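Local coordinates for bacteriocin (Streptococcus pyogenes, PDB 2FU2), which probably acts as an immunity protein that protects the producing streptococcus against its own bacteriocin, at residues A[6-11]-A[36-41]; A[17-22]-A[64-69]; A[28-33]-A[51-56]. One frame throughout, in Å; residues are numbered along the deposited sequence.

Contact 1: A[6-11]-A[36-41]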
ATOM      1  N   GLU A   6      11.530   2.159   2.527  1.00 31.89           N
ATOM      2  CA  GLU A   6      10.933   1.011   3.190  1.00 33.15           C
ATOM      3  C   GLU A   6       9.459   0.983   2.798  1.00 32.40           C
ATOM      4  O   GLU A   6       8.903  -0.090   2.537  1.00 32.83           O
ATOM      5  CB  GLU A   6      11.095   1.081   4.725  1.00 32.25           C
ATOM      6  CG  GLU A   6      12.519   0.997   5.154  1.00 34.75           C
ATOM      7  CD  GLU A   6      12.800   1.315   6.652  1.00 34.91           C
ATOM      8  OE1 GLU A   6      12.345   2.368   7.169  1.00 36.20           O
ATOM      9  OE2 GLU A   6      13.532   0.515   7.291  1.00 36.26           O
ATOM     10  N   ILE A   7       8.826   2.155   2.751  1.00 31.01           N
ATOM     11  CA  ILE A   7       7.412   2.214   2.352  1.00 30.52           C
ATOM     12  C   ILE A   7       7.249   1.845   0.852  1.00 30.86           C
ATOM     13  O   ILE A   7       6.320   1.084   0.477  1.00 30.45           O
ATOM     14  CB  ILE A   7       6.790   3.583   2.707  1.00 30.86           C
ATOM     15  CG1 ILE A   7       6.985   3.847   4.224  1.00 28.77           C
ATOM     16  CG2 ILE A   7       5.269   3.714   2.171  1.00 29.29           C
ATOM     17  CD1 ILE A   7       6.353   5.066   4.711  1.00 26.71           C
ATOM     18  N   LEU A   8       8.165   2.336   0.025  1.00 29.53           N
ATOM     19  CA  LEU A   8       8.129   2.034  -1.399  1.00 30.42           C
ATOM     20  C   LEU A   8       8.302   0.530  -1.602  1.00 30.67           C
ATOM     21  O   LEU A   8       7.508  -0.095  -2.338  1.00 30.46           O
ATOM     22  CB  LEU A   8       9.185   2.815  -2.155  1.00 29.58           C
ATOM     23  CG  LEU A   8       9.241   2.652  -3.694  1.00 33.32           C
ATOM     24  CD1 LEU A   8       7.941   2.974  -4.477  1.00 29.74           C
ATOM     25  CD2 LEU A   8      10.386   3.544  -4.266  1.00 32.50           C
ATOM     26  N   ASP A   9       9.278  -0.072  -0.899  1.00 29.74           N
ATOM     27  CA  ASP A   9       9.437  -1.503  -0.989  1.00 30.28           C
ATOM     28  C   ASP A   9       8.209  -2.322  -0.503  1.00 31.44           C
ATOM     29  O   ASP A   9       7.754  -3.267  -1.219  1.00 32.46           O
ATOM     30  CB  ASP A   9      10.705  -1.956  -0.274  1.00 30.14           C
ATOM     31  CG  ASP A   9      11.976  -1.544  -1.012  1.00 29.09           C
ATOM     32  OD1 ASP A   9      11.873  -1.093  -2.170  1.00 27.71           O
ATOM     33  OD2 ASP A   9      13.070  -1.661  -0.414  1.00 25.74           O
ATOM     34  N   ALA A  10       7.675  -1.954   0.689  1.00 31.15           N
ATOM     35  CA  ALA A  10       6.414  -2.477   1.177  1.00 31.02           C
ATOM     36  C   ALA A  10       5.256  -2.375   0.183  1.00 30.56           C
ATOM     37  O   ALA A  10       4.516  -3.359   0.013  1.00 31.53           O
ATOM     38  CB  ALA A  10       6.027  -1.844   2.537  1.00 31.48           C
ATOM     39  N   LEU A  11       5.074  -1.229  -0.465  1.00 29.30           N
ATOM     40  CA  LEU A  11       4.121  -1.153  -1.627  1.00 28.21           C
ATOM     41  C   LEU A  11       4.407  -2.161  -2.702  1.00 28.96           C
ATOM     42  O   LEU A  11       3.443  -2.738  -3.257  1.00 28.57           O
ATOM     43  CB  LEU A  11       4.149   0.198  -2.311  1.00 25.99           C
ATOM     44  CG  LEU A  11       3.468   1.183  -1.397  1.00 26.36           C
ATOM     45  CD1 LEU A  11       3.972   2.575  -1.561  1.00 28.23           C
ATOM     46  CD2 LEU A  11       1.918   1.126  -1.628  1.00 23.50           C
ATOM     47  N   GLN A  36       3.889   7.648  -7.331  1.00 35.89           N
ATOM     48  CA  GLN A  36       3.924   8.995  -6.814  1.00 36.43           C
ATOM     49  C   GLN A  36       5.051   9.128  -5.789  1.00 36.18           C
ATOM     50  O   GLN A  36       5.780  10.108  -5.778  1.00 34.62           O
ATOM     51  CB  GLN A  36       2.561   9.378  -6.253  1.00 35.03           C
ATOM     52  CG  GLN A  36       2.560  10.734  -5.545  1.00 37.52           C
ATOM     53  CD  GLN A  36       1.194  11.082  -4.871  1.00 39.50           C
ATOM     54  OE1 GLN A  36       1.100  12.045  -4.064  1.00 41.50           O
ATOM     55  NE2 GLN A  36       0.141  10.301  -5.198  1.00 38.95           N
ATOM     56  N   LEU A  37       5.171   8.128  -4.926  1.00 36.69           N
ATOM     57  CA  LEU A  37       6.234   8.043  -3.936  1.00 38.03           C
ATOM     58  C   LEU A  37       7.586   8.042  -4.619  1.00 39.32           C
ATOM     59  O   LEU A  37       8.452   8.874  -4.343  1.00 39.39           O
ATOM     60  CB  LEU A  37       6.137   6.728  -3.178  1.00 36.53           C
ATOM     61  CG  LEU A  37       6.375   6.677  -1.678  1.00 37.34           C
ATOM     62  CD1 LEU A  37       6.681   5.265  -1.243  1.00 37.49           C
ATOM     63  CD2 LEU A  37       7.452   7.615  -1.206  1.00 36.00           C
ATOM     64  N   GLU A  38       7.786   7.080  -5.494  1.00 40.87           N
ATOM     65  CA  GLU A  38       9.042   7.030  -6.201  1.00 43.83           C
ATOM     66  C   GLU A  38       9.406   8.380  -6.805  1.00 45.07           C
ATOM     67  O   GLU A  38      10.550   8.833  -6.688  1.00 45.44           O
ATOM     68  CB  GLU A  38       8.970   5.995  -7.283  1.00 44.14           C
ATOM     69  CG  GLU A  38      10.315   5.619  -7.803  1.00 47.95           C
ATOM     70  CD  GLU A  38      10.220   4.316  -8.534  1.00 53.32           C
ATOM     71  OE1 GLU A  38       9.067   3.952  -8.903  1.00 54.77           O
ATOM     72  OE2 GLU A  38      11.274   3.664  -8.727  1.00 55.94           O
ATOM     73  N   LYS A  39       8.431   9.013  -7.456  1.00 46.04           N
ATOM     74  CA  LYS A  39       8.651  10.258  -8.173  1.00 47.85           C
ATOM     75  C   LYS A  39       8.879  11.408  -7.189  1.00 47.67           C
ATOM     76  O   LYS A  39       9.968  11.942  -7.149  1.00 48.31           O
ATOM     77  CB  LYS A  39       7.496  10.562  -9.148  1.00 47.56           C
ATOM     78  CG  LYS A  39       7.439  12.042  -9.646  1.00 50.59           C
ATOM     79  CD  LYS A  39       5.991  12.469 -10.075  1.00 50.52           C
ATOM     80  CE  LYS A  39       4.935  12.254  -8.945  1.00 53.00           C
ATOM     81  NZ  LYS A  39       3.506  11.984  -9.382  1.00 53.35           N
ATOM     82  N   GLU A  40       7.873  11.776  -6.391  1.00 47.51           N
ATOM     83  CA  GLU A  40       7.931  12.972  -5.534  1.00 46.80           C
ATOM     84  C   GLU A  40       8.503  12.716  -4.143  1.00 45.49           C
ATOM     85  O   GLU A  40       8.771  13.676  -3.421  1.00 45.81           O
ATOM     86  CB  GLU A  40       6.527  13.556  -5.323  1.00 47.08           C
ATOM     87  CG  GLU A  40       5.911  14.423  -6.443  1.00 49.51           C
ATOM     88  CD  GLU A  40       4.385  14.695  -6.233  1.00 49.78           C
ATOM     89  OE1 GLU A  40       3.828  14.374  -5.147  1.00 51.51           O
ATOM     90  OE2 GLU A  40       3.749  15.248  -7.163  1.00 52.97           O
ATOM     91  N   GLY A  41       8.651  11.461  -3.725  1.00 43.17           N
ATOM     92  CA  GLY A  41       8.887  11.207  -2.299  1.00 41.76           C
ATOM     93  C   GLY A  41       7.630  11.155  -1.407  1.00 40.43           C
ATOM     94  O   GLY A  41       6.515  11.239  -1.884  1.00 39.95           O
TER
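Leu-37 drives one methyl, CD1, into the flank of helix 4-15, where it meets Leu-8, Ile-7 and Leu-11. The contact joins the first and second long helices of a small antiparallel four-helix bundle, the fold expected of a bacteriocin immunity protein of this family. The two short helical segments run nearly antiparallel, at 151°, with their axes 10.2 Å apart. Leu-37 and Leu-8 lose the most surface here and are also the closest pair of backbones.

The side chains of Leu-8 and Leu-37 point in opposing senses, and the tip of Leu-37 reaches the stem and backbone of Leu-8. CD1 of Leu-37 comes within 3.6 Å of Leu-8 CB and presses on the backbone as well, with Leu-37 CD1 3.5 Å from Leu-8 N. The chi1 of Leu-37, -139°, is away from a staggered value, which may reflect the tight fit. Round the same methyl also stand Ile-7, whose CG2 lies 4.0 Å from Leu-37 CD1 and whose side chain runs roughly perpendicular to that of Leu-37, and Leu-11, whose CD1 lies 3.8 Å from Leu-37 CD1. Further along the helices Leu-11 also rests on Ile-30 and Ala-34, and Met-42, just beyond helix 24-40, touches both Ile-7 and Leu-37.

Toward solvent the packing changes character. Leu-8 CG is anti to the backbone N (chi1 -177°), which carries CD2 outward to the aliphatic stem of Glu-38. That stem is extended, and its exposed carboxylate continues past the leucine; the methylene carbons alone touch it. Helix 24-40 ends at Glu-40, and Gly-41, with positive phi, leaves it; the closing backbone bond runs from Gly-41 N to Leu-37 O over 2.7 Å.

Contact 2: A[17-22]-A[64-69]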
ATOM      1  N   GLU A  17       1.603  -9.256  -4.989  1.00 35.39           N
ATOM      2  CA  GLU A  17       0.777 -10.314  -4.428  1.00 36.23           C
ATOM      3  C   GLU A  17      -0.239 -10.775  -5.465  1.00 36.95           C
ATOM      4  O   GLU A  17      -0.965  -9.940  -6.024  1.00 37.78           O
ATOM      5  CB  GLU A  17       0.010  -9.817  -3.189  1.00 36.29           C
ATOM      6  CG  GLU A  17       0.852  -9.671  -1.935  1.00 37.48           C
ATOM      7  CD  GLU A  17       1.245 -11.018  -1.316  1.00 41.39           C
ATOM      8  OE1 GLU A  17       0.621 -12.080  -1.577  1.00 41.45           O
ATOM      9  OE2 GLU A  17       2.185 -11.015  -0.524  1.00 42.47           O
ATOM     10  N   GLN A  18      -0.338 -12.094  -5.672  1.00 38.09           N
ATOM     11  CA  GLN A  18      -1.304 -12.685  -6.641  1.00 39.15           C
ATOM     12  C   GLN A  18      -2.725 -12.159  -6.442  1.00 37.54           C
ATOM     13  O   GLN A  18      -3.380 -11.817  -7.423  1.00 37.72           O
ATOM     14  CB  GLN A  18      -1.255 -14.235  -6.690  1.00 39.12           C
ATOM     15  CG  GLN A  18      -0.188 -14.830  -7.702  1.00 42.26           C
ATOM     16  CD  GLN A  18       0.179 -16.334  -7.460  1.00 43.87           C
ATOM     17  OE1 GLN A  18      -0.526 -17.275  -7.919  1.00 50.10           O
ATOM     18  NE2 GLN A  18       1.298 -16.562  -6.755  1.00 48.09           N
ATOM     19  N   VAL A  19      -3.179 -12.038  -5.183  1.00 36.85           N
ATOM     20  CA  VAL A  19      -4.524 -11.499  -4.902  1.00 35.64           C
ATOM     21  C   VAL A  19      -4.673 -10.009  -5.253  1.00 34.99           C
ATOM     22  O   VAL A  19      -5.772  -9.568  -5.621  1.00 35.99           O
ATOM     23  CB  VAL A  19      -5.052 -11.805  -3.448  1.00 35.78           C
ATOM     24  CG1 VAL A  19      -5.079 -13.313  -3.153  1.00 35.94           C
ATOM     25  CG2 VAL A  19      -4.249 -11.088  -2.383  1.00 35.97           C
ATOM     26  N   ILE A  20      -3.602  -9.231  -5.173  1.00 34.18           N
ATOM     27  CA  ILE A  20      -3.639  -7.849  -5.655  1.00 33.32           C
ATOM     28  C   ILE A  20      -3.535  -7.821  -7.168  1.00 33.74           C
ATOM     29  O   ILE A  20      -4.259  -7.039  -7.811  1.00 34.17           O
ATOM     30  CB  ILE A  20      -2.509  -7.002  -5.086  1.00 33.91           C
ATOM     31  CG1 ILE A  20      -2.659  -6.899  -3.572  1.00 35.50           C
ATOM     32  CG2 ILE A  20      -2.429  -5.620  -5.770  1.00 30.21           C
ATOM     33  CD1 ILE A  20      -3.701  -5.886  -3.155  1.00 37.04           C
ATOM     34  N   GLN A  21      -2.659  -8.646  -7.752  1.00 32.76           N
ATOM     35  CA  GLN A  21      -2.578  -8.698  -9.228  1.00 34.14           C
ATOM     36  C   GLN A  21      -3.886  -9.092  -9.943  1.00 34.47           C
ATOM     37  O   GLN A  21      -4.177  -8.657 -11.067  1.00 34.32           O
ATOM     38  CB  GLN A  21      -1.447  -9.627  -9.700  1.00 33.67           C
ATOM     39  CG  GLN A  21      -0.084  -9.059  -9.446  1.00 33.37           C
ATOM     40  CD  GLN A  21       0.362  -8.066 -10.470  1.00 35.43           C
ATOM     41  OE1 GLN A  21       0.762  -6.956 -10.112  1.00 37.64           O
ATOM     42  NE2 GLN A  21       0.327  -8.446 -11.750  1.00 31.53           N
ATOM     43  N   ALA A  22      -4.644  -9.952  -9.274  1.00 35.02           N
ATOM     44  CA  ALA A  22      -5.924 -10.468  -9.765  1.00 34.52           C
ATOM     45  C   ALA A  22      -7.067  -9.433  -9.679  1.00 34.58           C
ATOM     46  O   ALA A  22      -8.177  -9.724 -10.100  1.00 34.35           O
ATOM     47  CB  ALA A  22      -6.290 -11.708  -8.951  1.00 34.15           C
ATOM     48  N   ASP A  64      -8.850 -10.810   6.001  1.00 36.52           N
ATOM     49  CA  ASP A  64      -8.195 -11.919   5.304  1.00 37.84           C
ATOM     50  C   ASP A  64      -7.342 -11.317   4.184  1.00 38.00           C
ATOM     51  O   ASP A  64      -7.783 -11.176   3.036  1.00 38.85           O
ATOM     52  CB  ASP A  64      -9.245 -12.917   4.745  1.00 37.42           C
ATOM     53  CG  ASP A  64      -8.622 -14.179   4.172  1.00 39.83           C
ATOM     54  OD1 ASP A  64      -7.364 -14.346   4.259  1.00 39.93           O
ATOM     55  OD2 ASP A  64      -9.406 -15.009   3.633  1.00 39.58           O
ATOM     56  N   ALA A  65      -6.120 -10.937   4.543  1.00 37.11           N
ATOM     57  CA  ALA A  65      -5.183 -10.268   3.632  1.00 35.95           C
ATOM     58  C   ALA A  65      -3.803 -10.846   3.965  1.00 34.62           C
ATOM     59  O   ALA A  65      -3.543 -11.209   5.135  1.00 33.87           O
ATOM     60  CB  ALA A  65      -5.204  -8.762   3.855  1.00 34.97           C
ATOM     61  N   PRO A  66      -2.931 -10.961   2.944  1.00 33.26           N
ATOM     62  CA  PRO A  66      -1.568 -11.474   3.119  1.00 32.13           C
ATOM     63  C   PRO A  66      -0.766 -10.602   4.114  1.00 32.25           C
ATOM     64  O   PRO A  66      -1.111  -9.408   4.304  1.00 31.87           O
ATOM     65  CB  PRO A  66      -0.995 -11.365   1.716  1.00 32.14           C
ATOM     66  CG  PRO A  66      -2.189 -11.324   0.813  1.00 31.99           C
ATOM     67  CD  PRO A  66      -3.224 -10.598   1.545  1.00 32.11           C
ATOM     68  N   LYS A  67       0.283 -11.170   4.723  1.00 31.23           N
ATOM     69  CA  LYS A  67       1.093 -10.463   5.703  1.00 31.57           C
ATOM     70  C   LYS A  67       1.545  -9.100   5.181  1.00 31.14           C
ATOM     71  O   LYS A  67       1.531  -8.110   5.926  1.00 29.84           O
ATOM     72  CB  LYS A  67       2.313 -11.309   6.154  1.00 31.91           C
ATOM     73  CG  LYS A  67       3.281 -10.643   7.226  1.00 33.04           C
ATOM     74  CD  LYS A  67       4.125 -11.605   8.151  1.00 33.71           C
ATOM     75  CE  LYS A  67       4.982 -12.708   7.384  1.00 39.56           C
ATOM     76  NZ  LYS A  67       6.017 -13.643   8.134  1.00 36.51           N
ATOM     77  N   SER A  68       1.935  -9.054   3.898  1.00 30.85           N
ATOM     78  CA  SER A  68       2.509  -7.828   3.330  1.00 31.09           C
ATOM     79  C   SER A  68       1.563  -6.637   3.437  1.00 29.98           C
ATOM     80  O   SER A  68       1.980  -5.501   3.594  1.00 30.10           O
ATOM     81  CB  SER A  68       2.924  -8.050   1.874  1.00 31.05           C
ATOM     82  OG  SER A  68       1.823  -8.417   1.068  1.00 33.34           O
ATOM     83  N   ILE A  69       0.283  -6.912   3.385  1.00 30.96           N
ATOM     84  CA  ILE A  69      -0.764  -5.876   3.466  1.00 31.86           C
ATOM     85  C   ILE A  69      -0.773  -5.310   4.866  1.00 31.63           C
ATOM     86  O   ILE A  69      -0.756  -4.093   5.075  1.00 31.07           O
ATOM     87  CB  ILE A  69      -2.103  -6.470   3.051  1.00 32.65           C
ATOM     88  CG1 ILE A  69      -2.003  -6.904   1.570  1.00 34.81           C
ATOM     89  CG2 ILE A  69      -3.288  -5.498   3.340  1.00 33.52           C
ATOM     90  CD1 ILE A  69      -3.025  -6.297   0.618  1.00 38.57           C
TER
HETATM   91  O   HOH W   1       2.332 -11.473   2.238  1.00 36.91           O
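Glu-17 sets its carboxylate against CB and CG of Pro-66, while OE2 reaches on to Ser-68. The two side chains run head to tail alongside one another, with Glu-17 OE1 resting 3.7 Å from Pro-66 CB. A bend at chi2 (-73°) folds the glutamate chain over and brings its end to the start of helix 67-78, for which Pro-66 is the N-cap residue. Glu-17 is itself the N-cap of the short helix 18-21, so the contact brings together the beginnings of two helices.

OE2 is gripped twice. Ser-68 OG donates a hydrogen bond to Glu-17 OE2 at 3.1 Å, arriving from above the carboxylate plane, 39° out of it. A water supplies the second bond, donating to Glu-17 OE2 at 2.8 Å. The same water accepts from the backbone N of Ser-68 at 3.0 Å, so a first-turn amide of helix 67-78 is tied to the carboxylate through a bridge, alongside the direct bond from the hydroxyl. A negative group at the amino end of a helix would be expected to interact favourably with the helix dipole, and the charge of Glu-17 is probably stabilised in this way.

Apolar contacts complete the join. Val-19 passes alongside the proline, with Val-19 CG2 at 3.8 Å from Pro-66 CG. Deeper in, Ile-20 and Ile-69 reach toward each other tip to tip, their CD1 atoms 3.9 Å apart.

Helix 18-21 thus closes one end of the four-helix bundle, lying in the connection between helix 4-15 and helix 24-40. Tyr-57 of helix 44-60 touches Val-19, Ile-20 and Ile-69, while Val-14 of helix 4-15 packs on both Ile-20 and Ser-68 and Phe-26 of helix 24-40 reaches Ile-20.

Contact 3: A[28-33]-A[51-56]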
ATOM      1  N   GLN A  28      -3.851  -1.224  -9.659  1.00 32.07           N
ATOM      2  CA  GLN A  28      -3.598   0.088 -10.263  1.00 32.33           C
ATOM      3  C   GLN A  28      -3.394   1.173  -9.193  1.00 31.83           C
ATOM      4  O   GLN A  28      -2.469   1.961  -9.228  1.00 32.26           O
ATOM      5  CB  GLN A  28      -4.795   0.462 -11.135  1.00 33.20           C
ATOM      6  CG  GLN A  28      -4.595   1.770 -11.924  1.00 36.36           C
ATOM      7  CD  GLN A  28      -5.793   2.096 -12.743  1.00 41.27           C
ATOM      8  OE1 GLN A  28      -6.522   1.191 -13.214  1.00 42.43           O
ATOM      9  NE2 GLN A  28      -6.041   3.379 -12.910  1.00 39.55           N
ATOM     10  N   ALA A  29      -4.298   1.189  -8.234  1.00 30.69           N
ATOM     11  CA  ALA A  29      -4.182   2.016  -7.053  1.00 30.53           C
ATOM     12  C   ALA A  29      -2.804   1.905  -6.384  1.00 30.76           C
ATOM     13  O   ALA A  29      -2.092   2.933  -6.182  1.00 30.17           O
ATOM     14  CB  ALA A  29      -5.309   1.677  -6.068  1.00 29.31           C
ATOM     15  N   ILE A  30      -2.411   0.685  -6.031  1.00 30.64           N
ATOM     16  CA  ILE A  30      -1.072   0.517  -5.418  1.00 31.37           C
ATOM     17  C   ILE A  30       0.025   1.024  -6.373  1.00 31.99           C
ATOM     18  O   ILE A  30       0.978   1.768  -5.972  1.00 31.96           O
ATOM     19  CB  ILE A  30      -0.805  -0.977  -4.985  1.00 32.17           C
ATOM     20  CG1 ILE A  30      -1.798  -1.437  -3.878  1.00 30.21           C
ATOM     21  CG2 ILE A  30       0.715  -1.207  -4.658  1.00 31.03           C
ATOM     22  CD1 ILE A  30      -1.671  -0.614  -2.590  1.00 31.86           C
ATOM     23  N   PHE A  31      -0.158   0.690  -7.651  1.00 31.66           N
ATOM     24  CA  PHE A  31       0.805   1.046  -8.646  1.00 31.03           C
ATOM     25  C   PHE A  31       0.951   2.584  -8.691  1.00 31.34           C
ATOM     26  O   PHE A  31       2.069   3.117  -8.827  1.00 30.65           O
ATOM     27  CB  PHE A  31       0.417   0.467  -9.997  1.00 31.02           C
ATOM     28  CG  PHE A  31       1.156   1.101 -11.127  1.00 34.04           C
ATOM     29  CD1 PHE A  31       2.499   0.810 -11.342  1.00 32.56           C
ATOM     30  CD2 PHE A  31       0.531   2.061 -11.925  1.00 37.08           C
ATOM     31  CE1 PHE A  31       3.221   1.440 -12.363  1.00 33.22           C
ATOM     32  CE2 PHE A  31       1.242   2.704 -12.986  1.00 36.04           C
ATOM     33  CZ  PHE A  31       2.591   2.384 -13.184  1.00 34.64           C
ATOM     34  N   GLU A  32      -0.164   3.296  -8.560  1.00 30.46           N
ATOM     35  CA  GLU A  32      -0.130   4.733  -8.692  1.00 30.89           C
ATOM     36  C   GLU A  32       0.470   5.438  -7.496  1.00 30.58           C
ATOM     37  O   GLU A  32       1.189   6.390  -7.638  1.00 30.85           O
ATOM     38  CB  GLU A  32      -1.517   5.281  -8.960  1.00 29.54           C
ATOM     39  CG  GLU A  32      -1.987   4.961 -10.318  1.00 34.48           C
ATOM     40  CD  GLU A  32      -3.279   5.698 -10.728  1.00 42.53           C
ATOM     41  OE1 GLU A  32      -3.563   6.794 -10.164  1.00 45.56           O
ATOM     42  OE2 GLU A  32      -3.991   5.193 -11.639  1.00 43.47           O
ATOM     43  N   LEU A  33       0.114   4.978  -6.310  1.00 31.20           N
ATOM     44  CA  LEU A  33       0.676   5.461  -5.092  1.00 32.03           C
ATOM     45  C   LEU A  33       2.199   5.209  -5.087  1.00 32.30           C
ATOM     46  O   LEU A  33       2.992   6.142  -4.808  1.00 31.26           O
ATOM     47  CB  LEU A  33      -0.034   4.780  -3.899  1.00 32.34           C
ATOM     48  CG  LEU A  33      -1.553   5.057  -3.894  1.00 34.22           C
ATOM     49  CD1 LEU A  33      -2.375   4.400  -2.749  1.00 30.18           C
ATOM     50  CD2 LEU A  33      -1.806   6.580  -3.879  1.00 37.60           C
ATOM     51  N   ASP A  51      -2.875   4.741   3.449  1.00 27.97           N
ATOM     52  CA  ASP A  51      -3.668   4.295   4.604  1.00 29.51           C
ATOM     53  C   ASP A  51      -5.139   3.983   4.237  1.00 29.36           C
ATOM     54  O   ASP A  51      -5.620   2.860   4.534  1.00 29.96           O
ATOM     55  CB  ASP A  51      -3.579   5.297   5.750  1.00 29.24           C
ATOM     56  CG  ASP A  51      -4.042   4.723   7.057  1.00 31.40           C
ATOM     57  OD1 ASP A  51      -3.706   3.582   7.373  1.00 36.37           O
ATOM     58  OD2 ASP A  51      -4.756   5.416   7.786  1.00 35.99           O
ATOM     59  N   SER A  52      -5.803   4.939   3.574  1.00 28.52           N
ATOM     60  CA  SER A  52      -7.179   4.783   3.172  1.00 30.36           C
ATOM     61  C   SER A  52      -7.329   3.584   2.253  1.00 31.49           C
ATOM     62  O   SER A  52      -8.293   2.821   2.426  1.00 32.04           O
ATOM     63  CB  SER A  52      -7.702   6.016   2.434  1.00 30.00           C
ATOM     64  OG  SER A  52      -7.747   7.173   3.287  1.00 33.96           O
ATOM     65  N   LEU A  53      -6.416   3.436   1.274  1.00 31.15           N
ATOM     66  CA  LEU A  53      -6.508   2.317   0.329  1.00 31.40           C
ATOM     67  C   LEU A  53      -6.317   0.946   1.048  1.00 31.52           C
ATOM     68  O   LEU A  53      -7.105   0.015   0.850  1.00 32.33           O
ATOM     69  CB  LEU A  53      -5.524   2.508  -0.845  1.00 31.03           C
ATOM     70  CG  LEU A  53      -5.465   1.411  -1.895  1.00 29.82           C
ATOM     71  CD1 LEU A  53      -6.750   1.412  -2.704  1.00 27.19           C
ATOM     72  CD2 LEU A  53      -4.266   1.523  -2.817  1.00 32.55           C
ATOM     73  N   ILE A  54      -5.330   0.852   1.939  1.00 31.44           N
ATOM     74  CA  ILE A  54      -5.077  -0.382   2.676  1.00 31.10           C
ATOM     75  C   ILE A  54      -6.165  -0.673   3.701  1.00 30.41           C
ATOM     76  O   ILE A  54      -6.616  -1.819   3.799  1.00 30.82           O
ATOM     77  CB  ILE A  54      -3.645  -0.407   3.317  1.00 31.36           C
ATOM     78  CG1 ILE A  54      -2.563  -0.212   2.248  1.00 33.36           C
ATOM     79  CG2 ILE A  54      -3.396  -1.751   3.962  1.00 31.28           C
ATOM     80  CD1 ILE A  54      -2.504  -1.401   1.207  1.00 33.02           C
ATOM     81  N   ASN A  55      -6.639   0.338   4.425  1.00 29.38           N
ATOM     82  CA  ASN A  55      -7.853   0.106   5.260  1.00 30.00           C
ATOM     83  C   ASN A  55      -8.990  -0.507   4.451  1.00 30.78           C
ATOM     84  O   ASN A  55      -9.600  -1.495   4.899  1.00 30.84           O
ATOM     85  CB  ASN A  55      -8.340   1.368   5.947  1.00 28.15           C
ATOM     86  CG  ASN A  55      -7.346   1.884   6.903  1.00 29.05           C
ATOM     87  OD1 ASN A  55      -6.399   1.176   7.269  1.00 28.60           O
ATOM     88  ND2 ASN A  55      -7.532   3.109   7.340  1.00 29.27           N
ATOM     89  N   GLN A  56      -9.250   0.086   3.268  1.00 30.97           N
ATOM     90  CA  GLN A  56     -10.293  -0.328   2.370  1.00 32.21           C
ATOM     91  C   GLN A  56     -10.057  -1.772   1.953  1.00 32.07           C
ATOM     92  O   GLN A  56     -10.976  -2.571   1.967  1.00 32.35           O
ATOM     93  CB  GLN A  56     -10.306   0.585   1.159  1.00 32.67           C
ATOM     94  CG  GLN A  56     -10.892  -0.040  -0.120  1.00 34.94           C
ATOM     95  CD  GLN A  56     -11.104   0.974  -1.259  1.00 34.23           C
ATOM     96  OE1 GLN A  56     -10.246   1.818  -1.541  1.00 38.19           O
ATOM     97  NE2 GLN A  56     -12.232   0.884  -1.914  1.00 34.67           N
TER
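Helix segments 28-33 and 51-56 run antiparallel at 158° with their axes 11.0 Å apart, and meet most closely where Ala-29 faces Leu-53, 7.7 Å from CA to CA. Leu-53 gives up the largest share of the buried surface. With chi1 at 178° its side chain stretches away from its own N, and CD2 enters among three side chains of the opposite helix. Leu-53 CD2 stands 3.4 Å from Ala-29 CB, and Ile-30 CD1 and Leu-33 CD1 come equally near to it; all three pairs are tighter than ordinary van der Waals contact, so this methyl is firmly wedged. Ala-29 also meets the second branch, with its CB 3.7 Å from Leu-53 CD1.

Phe-26 touches Leu-53 too, and residues 26, 29, 30 and 33 then form the four-cornered hole that receives it: knobs-into-holes packing between the second and third long helices of an antiparallel four-helix bundle. On the inner side, Ile-30 and Ile-54 lie crosswise, their CD1 atoms 4.0 Å apart. Ile-54 goes on to pack against Ile-69 and Leu-72 of helix 67-78, and Ile-30 against Leu-11 and Tyr-15 of helix 4-15. On the exposed face of helix 24-40, Gln-28 NE2 donates a nearly straight hydrogen bond of 3.0 Å to Glu-32 OE2, one turn on.

The three contacts are spread along the bundle, with contact 3 nearest the centre of the chain, about 5 Å from it. Contacts 1 and 2 lie on opposite sides of that centre, about 18 Å apart between contact centres, and do not touch. Each is about 12 Å, centre to centre, from contact 3, which meets both by packing: Leu-11 O lies 3.4 Å from Ile-30 CG2, and Ile-69 O lies 3.7 Å from Ile-54 CG2. Contacts 1 and 3 share helix 24-40. In sequence, contact 3 is nested within the loop closed by contact 2, whereas the segments of contact 1 alternate with those of both others.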